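Side-chain contacts in ribonucleoside-diphosphate reductase (Pseudomonas aeruginosa, PDB 5IM3), which probably catalyses the reduction of ribonucleoside diphosphates to the deoxyribonucleotides needed for DNA synthesis, under allosteric control by nucleotides such as dATP: residues I461-E466 / D474-H479; K276-E281 / G329-E334; A668-H673 / E786-N791. All coordinates share one frame; numbering follows the deposited sequence.

Contact 1: I461-E466 / D474-H479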
loop_
_atom_site.group_PDB
_atom_site.type_symbol
_atom_site.label_atom_id
_atom_site.label_comp_id
_atom_site.label_asym_id
_atom_site.label_seq_id
_atom_site.Cartn_x
_atom_site.Cartn_y
_atom_site.Cartn_z
ATOM N N ILE A 461 -5.041 -14.810 -27.365
ATOM C CA ILE A 461 -4.292 -13.566 -27.197
ATOM C C ILE A 461 -4.086 -13.241 -25.723
ATOM O O ILE A 461 -3.020 -12.757 -25.328
ATOM C CB ILE A 461 -4.989 -12.405 -27.936
ATOM C CG1 ILE A 461 -4.112 -11.148 -27.906
ATOM C CG2 ILE A 461 -6.351 -12.098 -27.322
ATOM C CD1 ILE A 461 -2.783 -11.307 -28.629
ATOM N N GLU A 462 -5.096 -13.498 -24.883
ATOM C CA GLU A 462 -4.998 -13.121 -23.476
ATOM C C GLU A 462 -3.895 -13.902 -22.770
ATOM O O GLU A 462 -3.105 -13.328 -22.012
ATOM C CB GLU A 462 -6.347 -13.325 -22.779
ATOM C CG GLU A 462 -7.426 -12.364 -23.257
ATOM C CD GLU A 462 -8.804 -12.702 -22.725
ATOM O OE1 GLU A 462 -9.200 -13.886 -22.799
ATOM O OE2 GLU A 462 -9.492 -11.784 -22.228
ATOM N N GLU A 463 -3.829 -15.214 -22.994
ATOM C CA GLU A 463 -2.699 -15.981 -22.478
ATOM C C GLU A 463 -1.386 -15.494 -23.086
ATOM O O GLU A 463 -0.355 -15.477 -22.405
ATOM C CB GLU A 463 -2.909 -17.473 -22.761
ATOM C CG GLU A 463 -1.894 -18.402 -22.101
ATOM C CD GLU A 463 -2.107 -19.866 -22.473
ATOM O OE1 GLU A 463 -2.908 -20.140 -23.395
ATOM O OE2 GLU A 463 -1.465 -20.743 -21.852
ATOM N N PHE A 464 -1.413 -15.075 -24.355
ATOM C CA PHE A 464 -0.201 -14.621 -25.038
ATOM C C PHE A 464 0.408 -13.407 -24.348
ATOM O O PHE A 464 1.630 -13.322 -24.191
ATOM C CB PHE A 464 -0.535 -14.296 -26.497
ATOM C CG PHE A 464 0.658 -13.986 -27.363
ATOM C CD1 PHE A 464 1.444 -15.004 -27.879
ATOM C CD2 PHE A 464 0.961 -12.675 -27.707
ATOM C CE1 PHE A 464 2.527 -14.722 -28.699
ATOM C CE2 PHE A 464 2.043 -12.386 -28.525
ATOM C CZ PHE A 464 2.826 -13.413 -29.021
ATOM N N LEU A 465 -0.429 -12.455 -23.928
ATOM C CA LEU A 465 0.077 -11.227 -23.327
ATOM C C LEU A 465 0.842 -11.483 -22.037
ATOM O O LEU A 465 1.642 -10.633 -21.631
ATOM C CB LEU A 465 -1.074 -10.255 -23.046
ATOM C CG LEU A 465 -1.973 -9.875 -24.222
ATOM C CD1 LEU A 465 -3.040 -8.896 -23.767
ATOM C CD2 LEU A 465 -1.178 -9.287 -25.363
ATOM N N GLU A 466 0.623 -12.623 -21.386
ATOM C CA GLU A 466 1.180 -12.875 -20.063
ATOM C C GLU A 466 2.370 -13.820 -20.091
ATOM O O GLU A 466 2.877 -14.190 -19.027
ATOM C CB GLU A 466 0.105 -13.440 -19.135
ATOM C CG GLU A 466 -1.132 -12.575 -19.021
ATOM C CD GLU A 466 -1.935 -12.883 -17.771
ATOM O OE1 GLU A 466 -2.808 -12.068 -17.407
ATOM O OE2 GLU A 466 -1.681 -13.934 -17.144
ATOM N N ASP A 474 4.216 -21.868 -14.556
ATOM C CA ASP A 474 5.295 -21.911 -15.537
ATOM C C ASP A 474 4.875 -22.593 -16.831
ATOM O O ASP A 474 5.491 -22.348 -17.875
ATOM C CB ASP A 474 6.513 -22.618 -14.947
ATOM C CG ASP A 474 7.812 -21.909 -15.279
ATOM O OD1 ASP A 474 8.013 -21.552 -16.462
ATOM O OD2 ASP A 474 8.623 -21.696 -14.353
ATOM N N ARG A 475 3.844 -23.439 -16.791
ATOM C CA ARG A 475 3.303 -24.021 -18.014
ATOM C C ARG A 475 2.718 -22.969 -18.946
ATOM O O ARG A 475 2.440 -23.281 -20.108
ATOM C CB ARG A 475 2.219 -25.050 -17.679
ATOM C CG ARG A 475 2.632 -26.113 -16.670
ATOM C CD ARG A 475 1.485 -27.081 -16.401
ATOM N NE ARG A 475 1.771 -27.986 -15.290
ATOM C CZ ARG A 475 1.492 -27.727 -14.014
ATOM N NH1 ARG A 475 0.917 -26.582 -13.668
ATOM N NH2 ARG A 475 1.791 -28.620 -13.077
ATOM N N ARG A 476 2.512 -21.743 -18.464
ATOM C CA ARG A 476 1.934 -20.663 -19.255
ATOM C C ARG A 476 2.932 -19.523 -19.446
ATOM O O ARG A 476 2.544 -18.372 -19.655
ATOM C CB ARG A 476 0.644 -20.165 -18.601
ATOM C CG ARG A 476 -0.409 -21.261 -18.424
ATOM C CD ARG A 476 -1.582 -20.816 -17.560
ATOM N NE ARG A 476 -2.410 -19.815 -18.224
ATOM C CZ ARG A 476 -3.337 -20.094 -19.136
ATOM N NH1 ARG A 476 -3.561 -21.349 -19.504
ATOM N NH2 ARG A 476 -4.040 -19.112 -19.685
ATOM N N ARG A 477 4.226 -19.841 -19.386
ATOM C CA ARG A 477 5.295 -18.861 -19.508
ATOM C C ARG A 477 6.320 -19.333 -20.531
ATOM O O ARG A 477 6.584 -20.530 -20.663
ATOM C CB ARG A 477 6.003 -18.635 -18.159
ATOM C CG ARG A 477 5.606 -17.371 -17.424
ATOM C CD ARG A 477 4.114 -17.205 -17.402
ATOM N NE ARG A 477 3.653 -16.390 -16.290
ATOM C CZ ARG A 477 2.373 -16.128 -16.057
ATOM N NH1 ARG A 477 1.446 -16.611 -16.874
ATOM N NH2 ARG A 477 2.017 -15.387 -15.015
ATOM N N THR A 478 6.910 -18.373 -21.245
ATOM C CA THR A 478 8.047 -18.619 -22.138
ATOM C C THR A 478 9.084 -17.538 -21.836
ATOM O O THR A 478 9.120 -16.499 -22.500
ATOM C CB THR A 478 7.629 -18.607 -23.618
ATOM O OG1 THR A 478 7.063 -17.334 -23.956
ATOM C CG2 THR A 478 6.611 -19.708 -23.916
ATOM N N HIS A 479 9.932 -17.788 -20.835
ATOM C CA HIS A 479 10.889 -16.788 -20.367
ATOM C C HIS A 479 12.080 -16.602 -21.297
ATOM O O HIS A 479 12.895 -15.705 -21.051
ATOM C CB HIS A 479 11.410 -17.157 -18.976
ATOM C CG HIS A 479 10.341 -17.237 -17.931
ATOM N ND1 HIS A 479 10.003 -18.415 -17.302
ATOM C CD2 HIS A 479 9.530 -16.286 -17.410
ATOM C CE1 HIS A 479 9.034 -18.188 -16.435
ATOM N NE2 HIS A 479 8.728 -16.903 -16.481
HETATM O O HOH W 1 0.520 -16.807 -20.317
#

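Contact 2: K276-E281 / G329-E334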
loop_
_atom_site.group_PDB
_atom_site.type_symbol
_atom_site.label_atom_id
_atom_site.label_comp_id
_atom_site.label_asym_id
_atom_site.label_seq_id
_atom_site.Cartn_x
_atom_site.Cartn_y
_atom_site.Cartn_z
ATOM N N LYS A 276 42.240 -16.316 -53.274
ATOM C CA LYS A 276 43.505 -16.369 -53.997
ATOM C C LYS A 276 43.345 -16.009 -55.467
ATOM O O LYS A 276 44.344 -15.712 -56.130
ATOM C CB LYS A 276 44.125 -17.760 -53.882
ATOM C CG LYS A 276 44.629 -18.096 -52.497
ATOM C CD LYS A 276 45.167 -19.513 -52.443
ATOM C CE LYS A 276 45.736 -19.827 -51.073
ATOM N NZ LYS A 276 46.170 -21.245 -50.955
ATOM N N GLU A 277 42.122 -16.037 -55.994
ATOM C CA GLU A 277 41.881 -15.644 -57.378
ATOM C C GLU A 277 41.938 -14.135 -57.581
ATOM O O GLU A 277 41.823 -13.678 -58.723
ATOM C CB GLU A 277 40.525 -16.180 -57.846
ATOM C CG GLU A 277 40.407 -17.702 -57.807
ATOM C CD GLU A 277 38.999 -18.193 -58.103
ATOM O OE1 GLU A 277 38.079 -17.351 -58.195
ATOM O OE2 GLU A 277 38.811 -19.422 -58.239
ATOM N N PHE A 278 42.095 -13.358 -56.512
ATOM C CA PHE A 278 42.245 -11.918 -56.626
ATOM C C PHE A 278 43.692 -11.562 -56.946
ATOM O O PHE A 278 44.617 -12.351 -56.735
ATOM C CB PHE A 278 41.827 -11.219 -55.331
ATOM C CG PHE A 278 40.342 -11.094 -55.151
ATOM C CD1 PHE A 278 39.607 -12.126 -54.589
ATOM C CD2 PHE A 278 39.681 -9.933 -55.522
ATOM C CE1 PHE A 278 38.240 -12.008 -54.412
ATOM C CE2 PHE A 278 38.313 -9.810 -55.345
ATOM C CZ PHE A 278 37.593 -10.848 -54.789
ATOM N N ASP A 279 43.880 -10.348 -57.458
ATOM C CA ASP A 279 45.217 -9.816 -57.713
ATOM C C ASP A 279 45.682 -9.149 -56.426
ATOM O O ASP A 279 45.447 -7.963 -56.192
ATOM C CB ASP A 279 45.204 -8.849 -58.889
ATOM C CG ASP A 279 46.596 -8.453 -59.330
ATOM O OD1 ASP A 279 47.445 -8.186 -58.454
ATOM O OD2 ASP A 279 46.842 -8.416 -60.553
ATOM N N LEU A 280 46.360 -9.925 -55.579
ATOM C CA LEU A 280 46.706 -9.440 -54.248
ATOM C C LEU A 280 47.727 -8.310 -54.301
ATOM O O LEU A 280 47.729 -7.443 -53.420
ATOM C CB LEU A 280 47.225 -10.595 -53.395
ATOM C CG LEU A 280 46.253 -11.775 -53.272
ATOM C CD1 LEU A 280 46.886 -12.929 -52.512
ATOM C CD2 LEU A 280 44.951 -11.343 -52.603
ATOM N N GLU A 281 48.599 -8.295 -55.314
ATOM C CA GLU A 281 49.545 -7.190 -55.443
ATOM C C GLU A 281 48.805 -5.874 -55.645
ATOM O O GLU A 281 49.119 -4.863 -55.005
ATOM C CB GLU A 281 50.511 -7.458 -56.601
ATOM C CG GLU A 281 51.731 -6.543 -56.619
ATOM C CD GLU A 281 51.617 -5.416 -57.627
ATOM O OE1 GLU A 281 50.493 -5.124 -58.079
ATOM O OE2 GLU A 281 52.660 -4.827 -57.982
ATOM N N GLY A 329 35.437 -10.740 -50.027
ATOM C CA GLY A 329 34.374 -11.722 -49.903
ATOM C C GLY A 329 33.079 -11.271 -50.542
ATOM O O GLY A 329 32.333 -12.090 -51.087
ATOM N N LEU A 330 32.794 -9.973 -50.496
ATOM C CA LEU A 330 31.600 -9.430 -51.126
ATOM C C LEU A 330 31.747 -9.245 -52.630
ATOM O O LEU A 330 30.743 -8.973 -53.298
ATOM C CB LEU A 330 31.236 -8.089 -50.478
ATOM C CG LEU A 330 30.746 -8.172 -49.028
ATOM C CD1 LEU A 330 30.535 -6.775 -48.461
ATOM C CD2 LEU A 330 29.463 -8.993 -48.929
ATOM N N ALA A 331 32.957 -9.398 -53.177
ATOM C CA ALA A 331 33.202 -9.185 -54.598
ATOM C C ALA A 331 33.689 -10.437 -55.324
ATOM O O ALA A 331 34.158 -10.329 -56.465
ATOM C CB ALA A 331 34.217 -8.054 -54.789
ATOM N N ILE A 332 33.589 -11.620 -54.712
ATOM C CA ILE A 332 34.103 -12.831 -55.344
ATOM C C ILE A 332 33.363 -13.201 -56.622
ATOM O O ILE A 332 33.794 -14.117 -57.325
ATOM C CB ILE A 332 34.055 -14.042 -54.384
ATOM C CG1 ILE A 332 32.643 -14.244 -53.836
ATOM C CG2 ILE A 332 35.044 -13.875 -53.255
ATOM C CD1 ILE A 332 32.463 -15.567 -53.119
ATOM N N GLU A 333 32.255 -12.533 -56.937
ATOM C CA GLU A 333 31.496 -12.838 -58.146
ATOM C C GLU A 333 31.302 -11.619 -59.038
ATOM O O GLU A 333 30.558 -11.697 -60.021
ATOM C CB GLU A 333 30.138 -13.447 -57.784
ATOM C CG GLU A 333 30.252 -14.813 -57.129
ATOM C CD GLU A 333 28.911 -15.487 -56.935
ATOM O OE1 GLU A 333 27.960 -15.146 -57.672
ATOM O OE2 GLU A 333 28.809 -16.358 -56.044
ATOM N N GLU A 334 31.955 -10.504 -58.726
ATOM C CA GLU A 334 31.922 -9.341 -59.599
ATOM C C GLU A 334 32.752 -9.591 -60.853
ATOM O O GLU A 334 33.709 -10.368 -60.848
ATOM C CB GLU A 334 32.456 -8.113 -58.860
ATOM C CG GLU A 334 31.566 -7.618 -57.732
ATOM C CD GLU A 334 30.477 -6.687 -58.220
ATOM O OE1 GLU A 334 30.314 -6.550 -59.450
ATOM O OE2 GLU A 334 29.790 -6.079 -57.374
#

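Contact 3: A668-H673 / E786-N791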
loop_
_atom_site.group_PDB
_atom_site.type_symbol
_atom_site.label_atom_id
_atom_site.label_comp_id
_atom_site.label_asym_id
_atom_site.label_seq_id
_atom_site.Cartn_x
_atom_site.Cartn_y
_atom_site.Cartn_z
ATOM N N ALA A 668 24.939 13.164 -35.382
ATOM C CA ALA A 668 24.741 14.115 -36.469
ATOM C C ALA A 668 23.975 15.342 -35.991
ATOM O O ALA A 668 24.227 16.457 -36.460
ATOM C CB ALA A 668 24.010 13.444 -37.632
ATOM N N LEU A 669 23.027 15.156 -35.066
ATOM C CA LEU A 669 22.334 16.296 -34.473
ATOM C C LEU A 669 23.306 17.193 -33.715
ATOM O O LEU A 669 23.240 18.423 -33.823
ATOM C CB LEU A 669 21.221 15.814 -33.538
ATOM C CG LEU A 669 19.996 15.138 -34.152
ATOM C CD1 LEU A 669 19.086 14.620 -33.050
ATOM C CD2 LEU A 669 19.234 16.083 -35.062
ATOM N N TYR A 670 24.211 16.595 -32.936
ATOM C CA TYR A 670 25.206 17.382 -32.215
ATOM C C TYR A 670 25.981 18.287 -33.163
ATOM O O TYR A 670 26.178 19.476 -32.886
ATOM C CB TYR A 670 26.172 16.459 -31.466
ATOM C CG TYR A 670 25.571 15.672 -30.317
ATOM C CD1 TYR A 670 24.486 16.159 -29.596
ATOM C CD2 TYR A 670 26.104 14.444 -29.946
ATOM C CE1 TYR A 670 23.945 15.439 -28.543
ATOM C CE2 TYR A 670 25.570 13.717 -28.898
ATOM C CZ TYR A 670 24.493 14.220 -28.198
ATOM O OH TYR A 670 23.962 13.500 -27.152
ATOM N N LEU A 671 26.437 17.736 -34.291
ATOM C CA LEU A 671 27.250 18.514 -35.220
ATOM C C LEU A 671 26.493 19.695 -35.804
ATOM O O LEU A 671 27.122 20.657 -36.254
ATOM C CB LEU A 671 27.760 17.616 -36.348
ATOM C CG LEU A 671 28.764 16.539 -35.937
ATOM C CD1 LEU A 671 29.156 15.686 -37.135
ATOM C CD2 LEU A 671 30.001 17.165 -35.303
ATOM N N GLN A 672 25.165 19.641 -35.816
ATOM C CA GLN A 672 24.342 20.761 -36.241
ATOM C C GLN A 672 23.825 21.577 -35.063
ATOM O O GLN A 672 23.140 22.583 -35.272
ATOM C CB GLN A 672 23.167 20.250 -37.083
ATOM C CG GLN A 672 23.592 19.390 -38.270
ATOM C CD GLN A 672 22.418 18.762 -38.988
ATOM O OE1 GLN A 672 21.791 19.389 -39.840
ATOM N NE2 GLN A 672 22.111 17.513 -38.646
ATOM N N HIS A 673 24.154 21.174 -33.834
ATOM C CA HIS A 673 23.671 21.839 -32.624
ATOM C C HIS A 673 22.147 21.866 -32.584
ATOM O O HIS A 673 21.533 22.850 -32.161
ATOM C CB HIS A 673 24.248 23.250 -32.505
ATOM C CG HIS A 673 25.739 23.277 -32.368
ATOM N ND1 HIS A 673 26.585 23.306 -33.455
ATOM C CD2 HIS A 673 26.533 23.266 -31.271
ATOM C CE1 HIS A 673 27.837 23.319 -33.033
ATOM N NE2 HIS A 673 27.833 23.294 -31.712
ATOM N N GLU A 786 18.820 6.227 -31.977
ATOM C CA GLU A 786 18.590 6.351 -30.548
ATOM C C GLU A 786 19.088 7.702 -30.039
ATOM O O GLU A 786 20.170 8.154 -30.430
ATOM C CB GLU A 786 19.309 5.233 -29.792
ATOM C CG GLU A 786 18.839 3.826 -30.139
ATOM C CD GLU A 786 17.563 3.441 -29.417
ATOM O OE1 GLU A 786 17.287 4.023 -28.347
ATOM O OE2 GLU A 786 16.835 2.557 -29.921
ATOM N N PRO A 787 18.335 8.369 -29.169
ATOM C CA PRO A 787 18.927 9.457 -28.389
ATOM C C PRO A 787 19.927 8.891 -27.398
ATOM O O PRO A 787 19.815 7.746 -26.959
ATOM C CB PRO A 787 17.722 10.086 -27.679
ATOM C CG PRO A 787 16.734 8.970 -27.578
ATOM C CD PRO A 787 16.916 8.158 -28.827
ATOM N N THR A 788 20.928 9.698 -27.063
ATOM C CA THR A 788 21.926 9.277 -26.090
ATOM C C THR A 788 21.243 8.786 -24.821
ATOM O O THR A 788 20.440 9.505 -24.220
ATOM C CB THR A 788 22.870 10.441 -25.772
ATOM O OG1 THR A 788 23.485 10.899 -26.981
ATOM C CG2 THR A 788 23.954 10.015 -24.783
ATOM N N TYR A 789 21.555 7.553 -24.421
ATOM C CA TYR A 789 20.962 7.010 -23.204
ATOM C C TYR A 789 21.525 7.701 -21.964
ATOM O O TYR A 789 20.790 7.959 -21.004
ATOM C CB TYR A 789 21.186 5.499 -23.133
ATOM C CG TYR A 789 20.404 4.831 -22.026
ATOM C CD1 TYR A 789 19.036 4.620 -22.147
ATOM C CD2 TYR A 789 21.029 4.416 -20.858
ATOM C CE1 TYR A 789 18.313 4.012 -21.140
ATOM C CE2 TYR A 789 20.315 3.806 -19.844
ATOM C CZ TYR A 789 18.955 3.607 -19.991
ATOM O OH TYR A 789 18.230 3.004 -18.988
ATOM N N GLN A 790 22.819 8.012 -21.966
ATOM C CA GLN A 790 23.412 8.801 -20.895
ATOM C C GLN A 790 24.743 9.360 -21.377
ATOM O O GLN A 790 25.528 8.650 -22.009
ATOM C CB GLN A 790 23.604 7.971 -19.622
ATOM C CG GLN A 790 24.300 6.643 -19.844
ATOM C CD GLN A 790 24.355 5.802 -18.584
ATOM O OE1 GLN A 790 24.029 6.272 -17.492
ATOM N NE2 GLN A 790 24.764 4.545 -18.731
ATOM N N ASN A 791 24.982 10.638 -21.077
ATOM C CA ASN A 791 26.205 11.317 -21.493
ATOM C C ASN A 791 27.442 10.822 -20.756
ATOM O O ASN A 791 28.545 11.274 -21.072
ATOM C CB ASN A 791 26.056 12.824 -21.285
ATOM C CG ASN A 791 24.928 13.418 -22.106
ATOM O OD1 ASN A 791 24.802 13.142 -23.300
ATOM N ND2 ASN A 791 24.095 14.232 -21.468
HETATM O O HOH W 2 22.972 13.840 -24.859
#

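Contact 1: I461-E466 / D474-H479
The carboxylate of E463 lies stacked over one face of the R476 guanidinium, the two planes only 5° apart. E463 OE2 sits above the plane, offset toward the rim, and is 3.2 Å from R476 NH1. This is a salt bridge of charges alone, because no N-H of the arginine points at the oxygen. E463 CG lies over the same face, 3.3 Å from R476 NH2. R477 carries a backbone carbonyl on one face of its own guanidinium: E466 O is 3.5 Å from R477 NH1, also displaced toward the rim.

The contact belongs to the ten-stranded alpha-beta barrel of the reductase. It joins the short helix 461-465 to the loop that leads into strand 482-487. The helix packs by L465 on helix 544-558, and E463 and F464 touch helix 427-440.

The E463 chain reaches the arginine fully extended, with CG anti to the backbone N (chi1 -172°). R476 is bent at chi3 (69°) and meets it at about a right angle. The E466 carboxylate is different. Its plane is nearly perpendicular to the R477 guanidinium, and OE2 is 4.1 Å from R477 NH1, beyond a salt bridge. Its main partner is K550, which pairs with OE1. R477 is likewise held from outside, by a hydrogen bond from NH2 to T471 O. The positive charge near E466 would probably still favour its ionised form. R477 NH1 also makes a weak bond back to R476 O.

A water ties the two backbones together. It donates to both carbonyls, at 2.6 Å from E463 O and 2.6 Å from R476 O.

Contact 2: K276-E281 / G329-E334
F278 makes all the main contacts here, with A331 and I332. Residues 329-334 belong to the all-alpha domain of the reductase. The contact joins the link between a 3-10 turn and helix 280-286 to the type I beta turn A331-E334, which follows helix 319-330.

The methyl CG2 of I332 lies at the edge of the F278 ring, near its plane, 3.9 Å from CE1. The ring's CZ also approaches the A331 methyl, with 4.4 Å between F278 CZ and A331 CB. F278 CG is anti to its carbonyl carbon (chi1 -78°), and the ring extends from there toward the turn. I332 holds CG1 between its backbone N and carbonyl carbon (chi1 55°). This leaves CG2 beside the backbone N, where it meets the ring. The rest of the I332 chain leads away, and the residue also packs on I640 of helix 620-640. The F278 side chain also touches M328 and E338.

Charged groups lie near by. R337 makes a cation-pi contact with the F278 ring and a salt bridge to E277. Two further acidic residues are held by partners of their own. E334, at the end of the turn, pairs with R632 and R707, two positive charges that would probably keep it ionised. D279 is the N-cap of helix 280-286, its OD1 accepting a hydrogen bond from the backbone N of K282.

A331 O closes the turn by accepting from E334 N at 3.2 Å. The same oxygen approaches the F278 ring obliquely, 3.9 Å from CZ.

Contact 3: A668-H673 / E786-N791
Y670 and T788 bury the most surface here, and their hydroxyls meet. T788 OG1 donates a hydrogen bond to Y670 OH at 2.6 Å. The threonine oxygen comes in at the ring edge, near the ring plane, and the two side chains cross at about a right angle. T788 CB follows behind, 3.5 Å from Y670 OH. The threonine sets OG1 anti to its carbonyl carbon (chi1 -58°), which turns the hydroxyl toward the tyrosine.

A water accepts from the phenol, 2.5 Å from Y670 OH, and donates to N791 OD1, also at 2.5 Å. Both distances are short for hydrogen bonds, so the water's exact position is doubtful.

Within the barrel domain, this contact joins the last turns of helix 665-672 to the loop before strand 792-795. H673, with positive phi, forms a Schellman motif with the last turn. The Y670 ring is stacked with Y848 and also meets Y808.

N791 is the third partner and is fixed mainly from outside. Its ND2 donates to Y848 O and G832 O, while OD1 accepts from N806 ND2. N791 OD1 is 4.0 Å from Y670 OH, and the water bridges the two.

Overall arrangement
Along the chain the three contacts come in series: contact 2 closes first, then contact 1, then contact 3. None touches another. The centres of contacts 1 and 2 are 50 Å apart. Contact 3 is 38 Å from contact 1 and 39 Å from contact 2, centre to centre. Contacts 1 and 3 both belong to the barrel domain. Each joins a helix to the loop before a strand: 482-487, part of the main mixed sheet, in contact 1, and 792-795 in contact 3. Contact 2 is at the all-alpha domain, and its second segment packs on helix 620-640. The contacts thus lie in separate parts of the large subunit, away from the annotated nucleotide sites.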